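Local coordinates for choline/ethanolamine kinase family protein (Mesorhizobium loti, PDB 3DXQ) that probably acts as a small-molecule kinase of the choline/ethanolamine kinase family, phosphorylating ethanolamine or a related alcohol, at residues 149-159 and 279-287. Numbering follows the deposited sequence.
Sequences PAGYHDVVREA and FARCKALME
Pro149 lies over one face of the Phe279 ring, its CG squarely above the centre and 3.8 Å from the ring centroid, a CH-pi contact, while the neighbouring CB rests against CD2. At the edge, near the ring plane, are two backbone oxygens of the turn: Ala150 O, 3.4 Å from Phe279 CE2, and Gly151 O, close to CZ. The rim of the ring, with its slightly positive hydrogens, is thus turned to carbonyl oxygens and its pi face to aliphatic carbon. With CG anti to the backbone N (chi1 -179°), Phe279 reaches out from its helix into the type II turn from Pro149 to Tyr152, which leads through Gly151, the N-cap, into helix 152-159.

One turn further on, Val155 enters as a knob between Phe279, Cys282, Lys283 and Met286. Its two branches divide the work: CG2 meets Phe279 CZ obliquely at 3.5 Å and also touches Lys283 CB, whereas CG1 faces the selenium of Met286 at 4.0 Å and, more loosely, Cys282 SG. Bent at its last torsion (chi3 83°), the selenomethionine side chain brings CE to 3.7 Å from Glu158 CB. Lys283 passes its aliphatic CD by Ala150 O, and its NZ forms a salt bridge to Glu287 OE2 in the same segment.

The short helical segments cross at 54° with their axes 10.8 Å apart, joined by apolar packing. The contact ties the start of helix 152-167 to the last turns of helix 271-287 in the helical C-terminal part of a fold consistent with the choline kinase-like phosphotransferases. Helix 237-263 packs against both segments, Leu252 touching Val155, Thr255 Phe279, Leu256 Tyr152 and Met249 Ala159, while Leu138 of helix 130-141 packs on Tyr152 and Val156.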
ATOM      1  N   PRO A 149      -7.922  22.206  -4.808  1.00 57.60           N
ATOM      2  CA  PRO A 149      -9.334  21.859  -5.058  1.00 56.59           C
ATOM      3  C   PRO A 149     -10.350  22.577  -4.170  1.00 55.74           C
ATOM      4  O   PRO A 149     -10.003  23.110  -3.112  1.00 55.59           O
ATOM      5  CB  PRO A 149      -9.386  20.347  -4.800  1.00 57.07           C
ATOM      6  CG  PRO A 149      -8.173  20.035  -3.992  1.00 57.76           C
ATOM      7  CD  PRO A 149      -7.136  21.035  -4.365  1.00 58.13           C
ATOM      8  N   ALA A 150     -11.600  22.583  -4.617  1.00 53.90           N
ATOM      9  CA  ALA A 150     -12.685  23.195  -3.855  1.00 53.80           C
ATOM     10  C   ALA A 150     -12.939  22.418  -2.557  1.00 54.07           C
ATOM     11  O   ALA A 150     -13.106  21.198  -2.581  1.00 55.64           O
ATOM     12  CB  ALA A 150     -13.952  23.255  -4.698  1.00 52.92           C
ATOM     13  N   GLY A 151     -12.947  23.127  -1.427  1.00 54.54           N
ATOM     14  CA  GLY A 151     -13.140  22.516  -0.102  1.00 53.81           C
ATOM     15  C   GLY A 151     -11.882  21.871   0.463  1.00 54.12           C
ATOM     16  O   GLY A 151     -11.945  20.976   1.323  1.00 53.39           O
ATOM     17  N   TYR A 152     -10.734  22.318  -0.035  1.00 53.81           N
ATOM     18  CA  TYR A 152      -9.437  21.847   0.436  1.00 53.57           C
ATOM     19  C   TYR A 152      -9.343  22.046   1.945  1.00 52.94           C
ATOM     20  O   TYR A 152      -9.042  21.102   2.694  1.00 52.28           O
ATOM     21  CB  TYR A 152      -8.328  22.627  -0.279  1.00 53.23           C
ATOM     22  CG  TYR A 152      -6.915  22.327   0.178  1.00 55.10           C
ATOM     23  CD1 TYR A 152      -6.214  21.244  -0.330  1.00 50.63           C
ATOM     24  CD2 TYR A 152      -6.272  23.155   1.098  1.00 55.39           C
ATOM     25  CE1 TYR A 152      -4.918  20.985   0.077  1.00 50.21           C
ATOM     26  CE2 TYR A 152      -4.978  22.897   1.513  1.00 51.78           C
ATOM     27  CZ  TYR A 152      -4.310  21.820   0.997  1.00 50.48           C
ATOM     28  OH  TYR A 152      -3.025  21.582   1.408  1.00 55.44           O
ATOM     29  N   HIS A 153      -9.641  23.267   2.381  1.00 51.83           N
ATOM     30  CA  HIS A 153      -9.518  23.623   3.793  1.00 51.78           C
ATOM     31  C   HIS A 153     -10.564  22.945   4.695  1.00 52.17           C
ATOM     32  O   HIS A 153     -10.297  22.695   5.875  1.00 52.25           O
ATOM     33  CB  HIS A 153      -9.497  25.147   3.956  1.00 50.00           C
ATOM     34  CG  HIS A 153      -8.338  25.794   3.262  1.00 51.87           C
ATOM     35  ND1 HIS A 153      -8.473  26.524   2.098  1.00 49.95           N
ATOM     36  CD2 HIS A 153      -7.012  25.778   3.544  1.00 51.88           C
ATOM     37  CE1 HIS A 153      -7.284  26.953   1.708  1.00 45.72           C
ATOM     38  NE2 HIS A 153      -6.381  26.513   2.567  1.00 48.31           N
ATOM     39  N   ASP A 154     -11.729  22.616   4.146  1.00 52.03           N
ATOM     40  CA  ASP A 154     -12.755  21.912   4.923  1.00 51.78           C
ATOM     41  C   ASP A 154     -12.276  20.485   5.201  1.00 52.27           C
ATOM     42  O   ASP A 154     -12.209  20.037   6.354  1.00 53.05           O
ATOM     43  CB  ASP A 154     -14.089  21.867   4.171  1.00 52.33           C
ATOM     44  CG  ASP A 154     -14.663  23.247   3.907  1.00 52.75           C
ATOM     45  OD1 ASP A 154     -14.485  24.151   4.755  1.00 49.86           O
ATOM     46  OD2 ASP A 154     -15.296  23.423   2.847  1.00 58.06           O
ATOM     47  N   VAL A 155     -11.924  19.780   4.137  1.00 49.66           N
ATOM     48  CA  VAL A 155     -11.431  18.431   4.278  1.00 47.36           C
ATOM     49  C   VAL A 155     -10.268  18.380   5.294  1.00 48.82           C
ATOM     50  O   VAL A 155     -10.197  17.447   6.114  1.00 48.06           O
ATOM     51  CB  VAL A 155     -11.012  17.843   2.914  1.00 46.93           C
ATOM     52  CG1 VAL A 155     -10.166  16.599   3.107  1.00 44.00           C
ATOM     53  CG2 VAL A 155     -12.236  17.549   2.049  1.00 39.51           C
ATOM     54  N   VAL A 156      -9.374  19.374   5.259  1.00 48.46           N
ATOM     55  CA  VAL A 156      -8.253  19.414   6.216  1.00 48.32           C
ATOM     56  C   VAL A 156      -8.774  19.669   7.641  1.00 50.91           C
ATOM     57  O   VAL A 156      -8.348  19.013   8.604  1.00 50.06           O
ATOM     58  CB  VAL A 156      -7.184  20.462   5.813  1.00 47.45           C
ATOM     59  CG1 VAL A 156      -6.121  20.604   6.895  1.00 41.09           C
ATOM     60  CG2 VAL A 156      -6.546  20.075   4.502  1.00 41.80           C
ATOM     61  N   ARG A 157      -9.711  20.609   7.762  1.00 52.50           N
ATOM     62  CA  ARG A 157     -10.300  20.930   9.051  1.00 54.61           C
ATOM     63  C   ARG A 157     -11.032  19.700   9.585  1.00 53.75           C
ATOM     64  O   ARG A 157     -10.778  19.248  10.708  1.00 53.00           O
ATOM     65  CB  ARG A 157     -11.248  22.126   8.929  1.00 54.83           C
ATOM     66  CG  ARG A 157     -11.893  22.569  10.245  1.00 58.30           C
ATOM     67  CD  ARG A 157     -12.854  23.722  10.037  1.00 58.67           C
ATOM     68  NE  ARG A 157     -13.710  23.502   8.868  1.00 66.22           N
ATOM     69  CZ  ARG A 157     -14.765  22.681   8.820  1.00 68.10           C
ATOM     70  NH1 ARG A 157     -15.143  21.979   9.887  1.00 66.17           N
ATOM     71  NH2 ARG A 157     -15.455  22.566   7.688  1.00 69.99           N
ATOM     72  N   GLU A 158     -11.910  19.137   8.763  1.00 53.56           N
ATOM     73  CA  GLU A 158     -12.655  17.940   9.163  1.00 53.91           C
ATOM     74  C   GLU A 158     -11.727  16.782   9.537  1.00 52.18           C
ATOM     75  O   GLU A 158     -12.060  15.995  10.425  1.00 52.64           O
ATOM     76  CB  GLU A 158     -13.634  17.472   8.071  1.00 54.52           C
ATOM     77  CG  GLU A 158     -14.747  18.470   7.666  1.00 57.98           C
ATOM     78  CD  GLU A 158     -15.742  18.820   8.789  1.00 64.98           C
ATOM     79  OE1 GLU A 158     -15.555  18.344   9.935  1.00 65.98           O
ATOM     80  OE2 GLU A 158     -16.715  19.591   8.522  1.00 65.67           O
ATOM     81  N   ALA A 159     -10.567  16.686   8.878  1.00 51.04           N
ATOM     82  CA  ALA A 159      -9.579  15.629   9.189  1.00 49.62           C
ATOM     83  C   ALA A 159      -9.064  15.757  10.621  1.00 48.76           C
ATOM     84  O   ALA A 159      -8.644  14.764  11.221  1.00 49.83           O
ATOM     85  CB  ALA A 159      -8.413  15.641   8.197  1.00 47.91           C
ATOM     86  N   PHE A 279      -8.923  13.306  -4.297  1.00 47.59           N
ATOM     87  CA  PHE A 279      -9.516  14.265  -3.382  1.00 46.86           C
ATOM     88  C   PHE A 279     -11.035  14.206  -3.459  1.00 46.22           C
ATOM     89  O   PHE A 279     -11.705  14.082  -2.438  1.00 45.40           O
ATOM     90  CB  PHE A 279      -9.058  15.680  -3.692  1.00 48.03           C
ATOM     91  CG  PHE A 279      -9.635  16.698  -2.766  1.00 47.33           C
ATOM     92  CD1 PHE A 279      -9.029  16.959  -1.548  1.00 50.16           C
ATOM     93  CD2 PHE A 279     -10.809  17.359  -3.086  1.00 48.82           C
ATOM     94  CE1 PHE A 279      -9.571  17.886  -0.671  1.00 51.11           C
ATOM     95  CE2 PHE A 279     -11.356  18.292  -2.221  1.00 54.13           C
ATOM     96  CZ  PHE A 279     -10.740  18.552  -1.006  1.00 53.10           C
ATOM     97  N   ALA A 280     -11.566  14.302  -4.677  1.00 46.22           N
ATOM     98  CA  ALA A 280     -13.014  14.319  -4.909  1.00 45.13           C
ATOM     99  C   ALA A 280     -13.695  13.082  -4.335  1.00 45.10           C
ATOM    100  O   ALA A 280     -14.793  13.175  -3.779  1.00 43.31           O
ATOM    101  CB  ALA A 280     -13.301  14.438  -6.389  1.00 44.98           C
ATOM    102  N   ARG A 281     -13.035  11.931  -4.464  1.00 45.45           N
ATOM    103  CA  ARG A 281     -13.530  10.685  -3.887  1.00 46.28           C
ATOM    104  C   ARG A 281     -13.563  10.793  -2.360  1.00 46.52           C
ATOM    105  O   ARG A 281     -14.549  10.421  -1.712  1.00 47.14           O
ATOM    106  CB  ARG A 281     -12.621   9.523  -4.321  1.00 47.56           C
ATOM    107  CG  ARG A 281     -13.031   8.157  -3.794  1.00 49.48           C
ATOM    108  CD  ARG A 281     -12.328   7.059  -4.557  1.00 51.73           C
ATOM    109  NE  ARG A 281     -10.881   7.166  -4.432  1.00 55.62           N
ATOM    110  CZ  ARG A 281      -9.997   6.489  -5.157  1.00 55.51           C
ATOM    111  NH1 ARG A 281     -10.395   5.641  -6.092  1.00 58.80           N
ATOM    112  NH2 ARG A 281      -8.701   6.677  -4.956  1.00 52.06           N
ATOM    113  N   CYS A 282     -12.461  11.294  -1.808  1.00 45.86           N
ATOM    114  CA  CYS A 282     -12.307  11.508  -0.387  1.00 45.29           C
ATOM    115  C   CYS A 282     -13.388  12.426   0.145  1.00 45.61           C
ATOM    116  O   CYS A 282     -14.107  12.083   1.086  1.00 44.40           O
ATOM    117  CB  CYS A 282     -10.947  12.130  -0.119  1.00 45.46           C
ATOM    118  SG  CYS A 282     -10.771  12.661   1.549  1.00 46.33           S
ATOM    119  N   LYS A 283     -13.490  13.603  -0.474  1.00 46.38           N
ATOM    120  CA  LYS A 283     -14.474  14.600  -0.102  1.00 45.68           C
ATOM    121  C   LYS A 283     -15.873  14.001  -0.189  1.00 45.23           C
ATOM    122  O   LYS A 283     -16.728  14.289   0.654  1.00 45.37           O
ATOM    123  CB  LYS A 283     -14.344  15.822  -1.019  1.00 46.37           C
ATOM    124  CG  LYS A 283     -15.424  16.906  -0.863  1.00 47.02           C
ATOM    125  CD  LYS A 283     -15.190  18.052  -1.874  1.00 46.89           C
ATOM    126  CE  LYS A 283     -16.459  18.842  -2.182  1.00 43.25           C
ATOM    127  NZ  LYS A 283     -17.010  19.446  -0.977  1.00 43.20           N
ATOM    128  N   ALA A 284     -16.109  13.178  -1.211  1.00 44.52           N
ATOM    129  CA  ALA A 284     -17.406  12.514  -1.377  1.00 46.21           C
ATOM    130  C   ALA A 284     -17.725  11.639  -0.180  1.00 47.53           C
ATOM    131  O   ALA A 284     -18.824  11.736   0.395  1.00 47.63           O
ATOM    132  CB  ALA A 284     -17.434  11.683  -2.647  1.00 45.75           C
ATOM    133  N   LEU A 285     -16.748  10.815   0.200  1.00 47.45           N
ATOM    134  CA  LEU A 285     -16.891   9.906   1.326  1.00 47.88           C
ATOM    135  C   LEU A 285     -17.151  10.657   2.620  1.00 48.19           C
ATOM    136  O   LEU A 285     -18.061  10.304   3.366  1.00 48.69           O
ATOM    137  CB  LEU A 285     -15.629   9.044   1.480  1.00 47.27           C
ATOM    138  CG  LEU A 285     -15.672   7.958   2.548  1.00 49.18           C
ATOM    139  CD1 LEU A 285     -16.892   7.065   2.353  1.00 46.93           C
ATOM    140  CD2 LEU A 285     -14.395   7.165   2.516  1.00 49.49           C
HETATM  141  N   MSE A 286     -16.362  11.697   2.875  1.00 49.16           N
HETATM  142  CA  MSE A 286     -16.493  12.450   4.122  1.00 51.42           C
HETATM  143  C   MSE A 286     -17.838  13.169   4.232  1.00 52.82           C
HETATM  144  O   MSE A 286     -18.319  13.435   5.328  1.00 53.35           O
HETATM  145  CB  MSE A 286     -15.321  13.422   4.296  1.00 51.30           C
HETATM  146  CG  MSE A 286     -13.987  12.709   4.464  1.00 51.42           C
HETATM  147 SE   MSE A 286     -12.508  13.900   4.818  0.75 51.09          SE
HETATM  148  CE  MSE A 286     -12.688  14.164   6.774  1.00 51.41           C
ATOM    149  N   GLU A 287     -18.466  13.443   3.104  1.00 54.07           N
ATOM    150  CA  GLU A 287     -19.728  14.157   3.116  1.00 55.75           C
ATOM    151  C   GLU A 287     -20.964  13.279   3.274  1.00 55.87           C
ATOM    152  O   GLU A 287     -22.055  13.789   3.523  1.00 57.57           O
ATOM    153  CB  GLU A 287     -19.847  14.998   1.863  1.00 55.57           C
ATOM    154  CG  GLU A 287     -18.970  16.217   1.913  1.00 56.76           C
ATOM    155  CD  GLU A 287     -18.999  16.987   0.617  1.00 59.17           C
ATOM    156  OE1 GLU A 287     -19.566  16.477  -0.377  1.00 56.50           O
ATOM    157  OE2 GLU A 287     -18.455  18.107   0.597  1.00 60.27           O
TER